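Local coordinates for protein N-alpha-acetyltransferase 35, NatC auxiliary subunit (Saccharomyces cerevisiae, PDB 6YGA) that serves as the auxiliary subunit of the NatC N-terminal acetyltransferase, which acetylates the N-terminal methionine of the L-A virus Gag protein, at residues N189-G192 and Q193-I197; R335-I338 and A339-F343. All blocks are in the same frame, centred on the assembly; numbering follows the deposited sequence.

Contact 1 of 2, residues N189-G192 and Q193-I197; sequences NLPG and QDVVI
Pro191 lies against Val195 and Val196 where the chain enters helix 193-209, with Gly192 as the N-cap residue between them. The contact is a hydrophobic staple: Pro191, the residue just before the cap, folds its ring back over the first turn to meet Val196, five positions on, and packs more closely on Val195 beside it. The proline meets its two partners with different atoms. In the staple, CG of Pro191 approaches CG2 of Val196 at a loose 4.2 Å, and these two side chains cross at about a right angle. The additional contact is made by CB of Pro191, 3.8 Å from CB of Val195 and equally near its CG1. Both valines hold CG1 anti to the backbone N (chi1 178° in each), but they offer different branches: Val195 presents CG1 to the ring, whereas Val196 uses CG2, the methyl group beside its own backbone N.

On the helix side, Gln193 starts out away from the preceding loop. Its extended chain carries the amide to Asp235, whose OD1 accepts a hydrogen bond from NE2, and on its way it touches Tyr157 of helix 142-167. Tyr157 also receives Leu190 and Val196, so the buried side of this helix start rests on helix 142-167, while Val195 remains exposed. Val231 of helix 215-231 packs on Val196 and Ile197, joining the helix start to its successor in the chain. The backbone closes the first turn: Val196 N donates to Gly192 O over 3.3 Å, with an N-H...O angle of 160°. The same carbonyl oxygen of Gly192 is also approached by the stapling methyl group, CG2 of Val196, at 3.3 Å.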
loop_
_atom_site.group_PDB
_atom_site.type_symbol
_atom_site.label_atom_id
_atom_site.label_comp_id
_atom_site.label_asym_id
_atom_site.label_seq_id
_atom_site.Cartn_x
_atom_site.Cartn_y
_atom_site.Cartn_z
ATOM N N ASN B 189 11.199 27.098 -15.164
ATOM C CA ASN B 189 11.427 27.157 -16.604
ATOM C C ASN B 189 10.283 26.531 -17.393
ATOM O O ASN B 189 9.991 26.977 -18.508
ATOM C CB ASN B 189 12.748 26.475 -16.956
ATOM C CG ASN B 189 13.952 27.176 -16.350
ATOM O OD1 ASN B 189 13.933 28.384 -16.121
ATOM N ND2 ASN B 189 15.012 26.415 -16.099
ATOM N N LEU B 190 9.637 25.509 -16.848
ATOM C CA LEU B 190 8.529 24.874 -17.552
ATOM C C LEU B 190 7.362 25.852 -17.653
ATOM O O LEU B 190 6.988 26.467 -16.647
ATOM C CB LEU B 190 8.102 23.595 -16.835
ATOM C CG LEU B 190 7.311 22.579 -17.663
ATOM C CD1 LEU B 190 7.640 21.157 -17.237
ATOM C CD2 LEU B 190 5.819 22.831 -17.560
ATOM N N PRO B 191 6.769 26.024 -18.832
ATOM C CA PRO B 191 5.764 27.078 -19.014
ATOM C C PRO B 191 4.486 26.790 -18.242
ATOM O O PRO B 191 4.234 25.680 -17.765
ATOM C CB PRO B 191 5.516 27.071 -20.525
ATOM C CG PRO B 191 5.866 25.690 -20.953
ATOM C CD PRO B 191 7.014 25.276 -20.076
ATOM N N GLY B 192 3.664 27.833 -18.128
ATOM C CA GLY B 192 2.402 27.740 -17.428
ATOM C C GLY B 192 1.338 27.023 -18.236
ATOM O O GLY B 192 1.542 26.622 -19.382
ATOM N N GLN B 193 0.168 26.871 -17.611
ATOM C CA GLN B 193 -0.905 26.096 -18.228
ATOM C C GLN B 193 -1.384 26.736 -19.525
ATOM O O GLN B 193 -1.672 26.033 -20.501
ATOM C CB GLN B 193 -2.069 25.942 -17.251
ATOM C CG GLN B 193 -3.142 24.972 -17.715
ATOM C CD GLN B 193 -4.439 25.129 -16.947
ATOM O OE1 GLN B 193 -4.927 26.242 -16.750
ATOM N NE2 GLN B 193 -5.005 24.012 -16.509
ATOM N N ASP B 194 -1.474 28.068 -19.559
ATOM C CA ASP B 194 -1.984 28.742 -20.748
ATOM C C ASP B 194 -1.103 28.466 -21.961
ATOM O O ASP B 194 -1.611 28.232 -23.064
ATOM C CB ASP B 194 -2.090 30.246 -20.493
ATOM C CG ASP B 194 -2.997 30.577 -19.324
ATOM O OD1 ASP B 194 -4.008 29.868 -19.132
ATOM O OD2 ASP B 194 -2.700 31.546 -18.595
ATOM N N VAL B 195 0.218 28.476 -21.772
ATOM C CA VAL B 195 1.133 28.222 -22.882
ATOM C C VAL B 195 0.979 26.793 -23.387
ATOM O O VAL B 195 0.970 26.545 -24.599
ATOM C CB VAL B 195 2.581 28.521 -22.453
ATOM C CG1 VAL B 195 3.550 28.221 -23.589
ATOM C CG2 VAL B 195 2.712 29.970 -22.004
ATOM N N VAL B 196 0.838 25.836 -22.468
ATOM C CA VAL B 196 0.729 24.433 -22.859
ATOM C C VAL B 196 -0.561 24.184 -23.633
ATOM O O VAL B 196 -0.560 23.496 -24.660
ATOM C CB VAL B 196 0.833 23.530 -21.615
ATOM C CG1 VAL B 196 0.666 22.069 -21.996
ATOM C CG2 VAL B 196 2.167 23.752 -20.913
ATOM N N ILE B 197 -1.680 24.740 -23.161
ATOM C CA ILE B 197 -2.951 24.538 -23.851
ATOM C C ILE B 197 -2.934 25.217 -25.214
ATOM O O ILE B 197 -3.433 24.665 -26.203
ATOM C CB ILE B 197 -4.117 25.037 -22.979
ATOM C CG1 ILE B 197 -4.155 24.275 -21.658
ATOM C CG2 ILE B 197 -5.444 24.878 -23.706
ATOM C CD1 ILE B 197 -5.151 24.836 -20.678
#

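Contact 2 of 2, residues R335-I338 and A339-F343; sequences RHVI and ARILF
The guanidinium group of Arg340 meets Arg335 O at its edge, and a water lies in the same plane. NE of Arg340 donates to this carbonyl oxygen over 3.0 Å, almost exactly in the guanidinium plane but above the plane of the carbonyl. The water bridges the two residues, donating to Arg335 O and accepting from Arg340 NH2, each at 2.9 Å. NH2 also lies 3.9 Å from both CB and CG2 of Val337, whose side chain crosses the arginine obliquely. With CG anti to the carbonyl carbon (chi1 -69°), the arginine chain runs back toward the helix start, and the bend at chi3 (-71°) swings the guanidinium across to Val337; its NH2 reaches a salt bridge with Asp176.

The His336 ring has Ile338 CA at its edge, in plane. Its ND1 accepts from Ile338 N at 3.1 Å, the donor tilted 18° from the ring plane. This is an N-cap: the imidazole takes up a backbone N-H in the first turn of helix 337-347, within the family's TPR-repeat region. The regular helix bonds follow, beginning with Arg340 N to His336 O.

Val337 and Ile341 lie side by side and point the same way, CG2 of the valine 4.1 Å from CD1 of the isoleucine. Leu165 of helix 142-167 touches both Ile338 and Ile341, and Ala339 packs on Asp306 and Ile310 of helix 298-311.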
loop_
_atom_site.group_PDB
_atom_site.type_symbol
_atom_site.label_atom_id
_atom_site.label_comp_id
_atom_site.label_asym_id
_atom_site.label_seq_id
_atom_site.Cartn_x
_atom_site.Cartn_y
_atom_site.Cartn_z
ATOM N N ARG B 335 -9.943 3.386 -5.737
ATOM C CA ARG B 335 -10.011 4.441 -6.737
ATOM C C ARG B 335 -8.628 4.732 -7.314
ATOM O O ARG B 335 -7.594 4.390 -6.734
ATOM C CB ARG B 335 -10.594 5.721 -6.136
ATOM C CG ARG B 335 -12.060 5.631 -5.743
ATOM C CD ARG B 335 -12.965 5.574 -6.966
ATOM N NE ARG B 335 -14.378 5.571 -6.596
ATOM C CZ ARG B 335 -15.380 5.591 -7.471
ATOM N NH1 ARG B 335 -15.127 5.616 -8.774
ATOM N NH2 ARG B 335 -16.634 5.585 -7.043
ATOM N N HIS B 336 -8.626 5.382 -8.479
ATOM C CA HIS B 336 -7.384 5.805 -9.109
ATOM C C HIS B 336 -6.585 6.685 -8.152
ATOM O O HIS B 336 -7.150 7.448 -7.361
ATOM C CB HIS B 336 -7.697 6.553 -10.407
ATOM C CG HIS B 336 -6.517 6.734 -11.308
ATOM N ND1 HIS B 336 -5.575 7.722 -11.111
ATOM C CD2 HIS B 336 -6.130 6.061 -12.418
ATOM C CE1 HIS B 336 -4.657 7.646 -12.058
ATOM N NE2 HIS B 336 -4.969 6.647 -12.863
ATOM N N VAL B 337 -5.257 6.563 -8.214
ATOM C CA VAL B 337 -4.403 7.238 -7.239
ATOM C C VAL B 337 -4.528 8.754 -7.359
ATOM O O VAL B 337 -4.489 9.472 -6.352
ATOM C CB VAL B 337 -2.942 6.764 -7.385
ATOM C CG1 VAL B 337 -2.404 7.056 -8.782
ATOM C CG2 VAL B 337 -2.055 7.396 -6.317
ATOM N N ILE B 338 -4.686 9.271 -8.582
ATOM C CA ILE B 338 -4.866 10.710 -8.759
ATOM C C ILE B 338 -6.120 11.175 -8.030
ATOM O O ILE B 338 -6.105 12.182 -7.310
ATOM C CB ILE B 338 -4.918 11.072 -10.254
ATOM C CG1 ILE B 338 -3.586 10.754 -10.943
ATOM C CG2 ILE B 338 -5.266 12.540 -10.433
ATOM C CD1 ILE B 338 -2.421 11.585 -10.456
ATOM N N ALA B 339 -7.222 10.439 -8.192
ATOM C CA ALA B 339 -8.449 10.793 -7.486
ATOM C C ALA B 339 -8.280 10.646 -5.980
ATOM O O ALA B 339 -8.873 11.405 -5.206
ATOM C CB ALA B 339 -9.609 9.931 -7.983
ATOM N N ARG B 340 -7.474 9.677 -5.541
ATOM C CA ARG B 340 -7.290 9.475 -4.107
ATOM C C ARG B 340 -6.431 10.574 -3.495
ATOM O O ARG B 340 -6.635 10.954 -2.338
ATOM C CB ARG B 340 -6.689 8.096 -3.838
ATOM C CG ARG B 340 -7.645 6.960 -4.155
ATOM C CD ARG B 340 -7.204 5.637 -3.554
ATOM N NE ARG B 340 -6.027 5.082 -4.216
ATOM C CZ ARG B 340 -4.809 5.057 -3.683
ATOM N NH1 ARG B 340 -4.602 5.555 -2.471
ATOM N NH2 ARG B 340 -3.800 4.525 -4.360
ATOM N N ILE B 341 -5.455 11.090 -4.243
ATOM C CA ILE B 341 -4.729 12.267 -3.775
ATOM C C ILE B 341 -5.624 13.492 -3.838
ATOM O O ILE B 341 -5.569 14.370 -2.968
ATOM C CB ILE B 341 -3.447 12.474 -4.598
ATOM C CG1 ILE B 341 -2.557 11.233 -4.535
ATOM C CG2 ILE B 341 -2.687 13.708 -4.111
ATOM C CD1 ILE B 341 -1.322 11.325 -5.419
ATOM N N LEU B 342 -6.470 13.566 -4.867
ATOM C CA LEU B 342 -7.249 14.774 -5.112
ATOM C C LEU B 342 -8.262 15.022 -4.000
ATOM O O LEU B 342 -8.466 16.171 -3.587
ATOM C CB LEU B 342 -7.947 14.669 -6.468
ATOM C CG LEU B 342 -8.499 15.973 -7.040
ATOM C CD1 LEU B 342 -7.368 16.961 -7.252
ATOM C CD2 LEU B 342 -9.235 15.705 -8.343
ATOM N N PHE B 343 -8.886 13.958 -3.491
ATOM C CA PHE B 343 -9.977 14.128 -2.532
ATOM C C PHE B 343 -9.557 14.884 -1.274
ATOM O O PHE B 343 -10.206 15.894 -0.952
ATOM C CB PHE B 343 -10.592 12.762 -2.205
ATOM C CG PHE B 343 -11.400 12.757 -0.945
ATOM C CD1 PHE B 343 -12.640 13.379 -0.891
ATOM C CD2 PHE B 343 -10.921 12.130 0.189
ATOM C CE1 PHE B 343 -13.377 13.375 0.274
ATOM C CE2 PHE B 343 -11.653 12.120 1.356
ATOM C CZ PHE B 343 -12.884 12.743 1.401
HETATM O O HOH W 1 -4.871 3.376 -6.774
#

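Contacts 1 and 2 are both helix N-termini, one N-capped by a glycine with no side chain, the other by a histidine whose side chain makes the capping bond. Their centres are about 24 Å apart and their nearest atoms about 12 Å, so they do not touch. The centre of contact 1 is about 32 Å from the centre of the chain, at the surface; that of contact 2 is about 8 Å from it, in the interior. Helix 142-167 connects them: Tyr157 receives residues of 189-197, and Val162, Leu165 and Leu166 receive residues of 335-343. Helix 235-238 is a second link, holding Gln193 through Asp235 and touching Leu342. No other protein chain touches either.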